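Local coordinates for protein dATP pyrophosphohydrolase (PDB 2O5W) that probably hydrolyses dihydroneopterin triphosphate to the monophosphate and pyrophosphate in folate biosynthesis, and can probably also cleave nucleoside triphosphates, with a preference for dATP, at residues 11-16 and 38-43. Residues are numbered along the deposited sequence; the frame is centred on the assembly and turned at random.
Sequences SILVVI and SVTGSV. With NA (sodium ion), chain H; PPV (pyrophosphate), chain I.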
ATOM      1  N   SER A  11      -2.977  -9.712  -2.621  1.00 26.80           N
ATOM      2  CA  SER A  11      -2.554  -8.324  -2.811  1.00 26.33           C
ATOM      3  C   SER A  11      -1.173  -8.012  -2.230  1.00 25.88           C
ATOM      4  O   SER A  11      -0.596  -8.806  -1.472  1.00 25.84           O
ATOM      5  CB  SER A  11      -3.592  -7.363  -2.216  1.00 26.38           C
ATOM      6  OG  SER A  11      -3.732  -7.568  -0.820  1.00 26.07           O
ATOM      7  N   ILE A  12      -0.660  -6.841  -2.596  1.00 25.00           N
ATOM      8  CA  ILE A  12       0.622  -6.364  -2.103  1.00 24.44           C
ATOM      9  C   ILE A  12       0.427  -5.090  -1.300  1.00 24.25           C
ATOM     10  O   ILE A  12      -0.584  -4.406  -1.448  1.00 24.22           O
ATOM     11  CB  ILE A  12       1.662  -6.156  -3.251  1.00 24.45           C
ATOM     12  CG1 ILE A  12       1.055  -5.419  -4.453  1.00 24.18           C
ATOM     13  CG2 ILE A  12       2.218  -7.486  -3.717  1.00 23.86           C
ATOM     14  CD1 ILE A  12       1.285  -3.912  -4.465  1.00 22.94           C
ATOM     15  N   LEU A  13       1.387  -4.797  -0.430  1.00 23.92           N
ATOM     16  CA  LEU A  13       1.413  -3.551   0.322  1.00 23.80           C
ATOM     17  C   LEU A  13       2.820  -2.987   0.205  1.00 23.59           C
ATOM     18  O   LEU A  13       3.787  -3.709   0.435  1.00 23.94           O
ATOM     19  CB  LEU A  13       1.037  -3.796   1.797  1.00 23.91           C
ATOM     20  CG  LEU A  13       1.006  -2.616   2.791  1.00 23.72           C
ATOM     21  CD1 LEU A  13      -0.285  -1.858   2.714  1.00 23.43           C
ATOM     22  CD2 LEU A  13       1.193  -3.080   4.218  1.00 24.84           C
ATOM     23  N   VAL A  14       2.942  -1.717  -0.170  1.00 23.34           N
ATOM     24  CA  VAL A  14       4.259  -1.082  -0.299  1.00 22.96           C
ATOM     25  C   VAL A  14       4.416   0.088   0.681  1.00 23.26           C
ATOM     26  O   VAL A  14       3.829   1.162   0.510  1.00 23.34           O
ATOM     27  CB  VAL A  14       4.567  -0.606  -1.763  1.00 22.91           C
ATOM     28  CG1 VAL A  14       5.990  -0.044  -1.863  1.00 22.26           C
ATOM     29  CG2 VAL A  14       4.377  -1.729  -2.770  1.00 21.95           C
ATOM     30  N   VAL A  15       5.230  -0.120   1.704  1.00 23.63           N
ATOM     31  CA  VAL A  15       5.490   0.926   2.689  1.00 24.05           C
ATOM     32  C   VAL A  15       6.539   1.923   2.172  1.00 24.26           C
ATOM     33  O   VAL A  15       7.743   1.665   2.238  1.00 24.10           O
ATOM     34  CB  VAL A  15       5.906   0.326   4.059  1.00 24.14           C
ATOM     35  CG1 VAL A  15       6.240   1.433   5.057  1.00 23.81           C
ATOM     36  CG2 VAL A  15       4.792  -0.574   4.604  1.00 23.92           C
ATOM     37  N   ILE A  16       6.059   3.047   1.644  1.00 24.53           N
ATOM     38  CA  ILE A  16       6.918   4.143   1.207  1.00 25.07           C
ATOM     39  C   ILE A  16       7.267   5.031   2.390  1.00 25.43           C
ATOM     40  O   ILE A  16       6.394   5.399   3.175  1.00 25.53           O
ATOM     41  CB  ILE A  16       6.225   5.007   0.125  1.00 25.19           C
ATOM     42  CG1 ILE A  16       5.741   4.129  -1.031  1.00 24.87           C
ATOM     43  CG2 ILE A  16       7.163   6.108  -0.395  1.00 25.36           C
ATOM     44  CD1 ILE A  16       4.395   4.524  -1.544  1.00 23.54           C
ATOM     45  N   SER A  38      -0.789   2.987   3.060  1.00 20.94           N
ATOM     46  CA  SER A  38       0.302   2.986   2.104  1.00 20.68           C
ATOM     47  C   SER A  38      -0.264   2.459   0.779  1.00 21.14           C
ATOM     48  O   SER A  38      -1.478   2.258   0.661  1.00 21.34           O
ATOM     49  CB  SER A  38       1.420   2.071   2.597  1.00 20.59           C
ATOM     50  OG  SER A  38       1.733   2.294   3.957  1.00 19.22           O
ATOM     51  N   VAL A  39       0.608   2.218  -0.202  1.00 21.12           N
ATOM     52  CA  VAL A  39       0.195   1.706  -1.509  1.00 21.26           C
ATOM     53  C   VAL A  39      -0.187   0.229  -1.440  1.00 21.56           C
ATOM     54  O   VAL A  39       0.629  -0.614  -1.056  1.00 21.66           O
ATOM     55  CB  VAL A  39       1.308   1.912  -2.581  1.00 21.57           C
ATOM     56  CG1 VAL A  39       1.082   1.027  -3.810  1.00 20.93           C
ATOM     57  CG2 VAL A  39       1.417   3.389  -2.981  1.00 21.33           C
ATOM     58  N   THR A  40      -1.430  -0.073  -1.815  1.00 21.74           N
ATOM     59  CA  THR A  40      -1.906  -1.453  -1.942  1.00 21.98           C
ATOM     60  C   THR A  40      -2.483  -1.724  -3.326  1.00 22.30           C
ATOM     61  O   THR A  40      -2.807  -0.805  -4.067  1.00 22.53           O
ATOM     62  CB  THR A  40      -3.005  -1.798  -0.908  1.00 21.65           C
ATOM     63  OG1 THR A  40      -4.146  -0.974  -1.134  1.00 21.57           O
ATOM     64  CG2 THR A  40      -2.522  -1.586   0.504  1.00 21.30           C
ATOM     65  N   GLY A  41      -2.635  -2.998  -3.658  1.00 22.84           N
ATOM     66  CA  GLY A  41      -3.248  -3.396  -4.915  1.00 23.34           C
ATOM     67  C   GLY A  41      -3.214  -4.899  -5.082  1.00 24.03           C
ATOM     68  O   GLY A  41      -2.339  -5.572  -4.550  1.00 24.00           O
ATOM     69  N   SER A  42      -4.181  -5.429  -5.816  1.00 24.88           N
ATOM     70  CA  SER A  42      -4.183  -6.837  -6.159  1.00 25.71           C
ATOM     71  C   SER A  42      -3.005  -7.191  -7.057  1.00 26.45           C
ATOM     72  O   SER A  42      -2.489  -6.361  -7.827  1.00 26.07           O
ATOM     73  CB  SER A  42      -5.481  -7.218  -6.852  1.00 25.45           C
ATOM     74  OG  SER A  42      -6.590  -6.792  -6.083  1.00 27.60           O
ATOM     75  N   VAL A  43      -2.586  -8.441  -6.915  1.00 27.43           N
ATOM     76  CA  VAL A  43      -1.602  -9.059  -7.759  1.00 28.27           C
ATOM     77  C   VAL A  43      -2.379  -9.618  -8.937  1.00 29.51           C
ATOM     78  O   VAL A  43      -3.135 -10.575  -8.788  1.00 29.77           O
ATOM     79  CB  VAL A  43      -0.886 -10.159  -6.977  1.00 27.95           C
ATOM     80  CG1 VAL A  43       0.047 -10.949  -7.865  1.00 27.82           C
ATOM     81  CG2 VAL A  43      -0.135  -9.544  -5.810  1.00 27.40           C
TER
HETATM   82 NA    NA H 171      -4.809   0.137  -5.487  1.00 44.77          NA
HETATM   83  O11 PPV I 163      -7.544  -0.421  -6.782  1.00 79.10           O
HETATM   84  P1  PPV I 163      -6.967  -1.763  -6.282  1.00 79.48           P
HETATM   85  O21 PPV I 163      -8.107  -2.729  -6.040  1.00 79.68           O
HETATM   86  O31 PPV I 163      -6.036  -2.352  -7.341  1.00 79.11           O
HETATM   87  OPP PPV I 163      -6.164  -1.545  -4.893  1.00 78.47           O
HETATM   88  P2  PPV I 163      -6.963  -1.301  -3.508  1.00 77.19           P
HETATM   89  O12 PPV I 163      -8.289  -0.646  -3.821  1.00 77.36           O
HETATM   90  O22 PPV I 163      -6.165  -0.350  -2.600  1.00 77.33           O
HETATM   91  O32 PPV I 163      -7.171  -2.619  -2.797  1.00 77.03           O
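Val39 and Ile16 make the apolar centre of this contact. The CD1 methyl of Ile16 meets CG2 of Val39 at 3.5 Å, and the two side chains meet at a slant. A chi1 of -54° turns CG1 of Ile16 away from the carbonyl carbon, and CD1 extends from there to Val39. Val14 lies directly across from Val39, CB to CB. Further along the same face, CG2 of Ile12 meets CG2 of Val43 at 3.8 Å, the two side chains at about a right angle. Gly41, which pairs with Ile12, adds no side chain, and CG1 of Ile12 lies against its carbonyl oxygen. Helix 49-61 covers this face, with Glu56 and Glu60 touching Val39. Leu13 and Thr40 project together from the other face; Leu13 packs there on Ala141 of helix 136-147.

The backbones run antiparallel, with axes 4.6 Å apart at closest. Ile12 N donates to Gly41 O at 2.9 Å, and Val14 N donates to Val39 O at 2.7 Å. Both bonds are nearly straight. The return bonds, Gly41 N to Ile12 O and Val39 N to Val14 O, are weak.

At the polar edge, Thr40 faces the ligands. With chi1 at 63°, its OG1 donates to O22 of the pyrophosphate at 2.6 Å. Thr40 O binds the sodium ion at 2.6 Å. OPP of the pyrophosphate and Glu60 OE2 also bind this ion, and Arg29 grips the pyrophosphate too.

This strand pair is part of the central mixed sheet of the Nudix fold, and the Nudix box begins at Gly41. The bonds of Val39 and Gly41 flank Thr40, whose own carbonyl is turned to the sodium ion. A hydroxyl on the pyrophosphate and a carbonyl on the cation, both from one residue, are consistent with a substrate-binding role for Thr40.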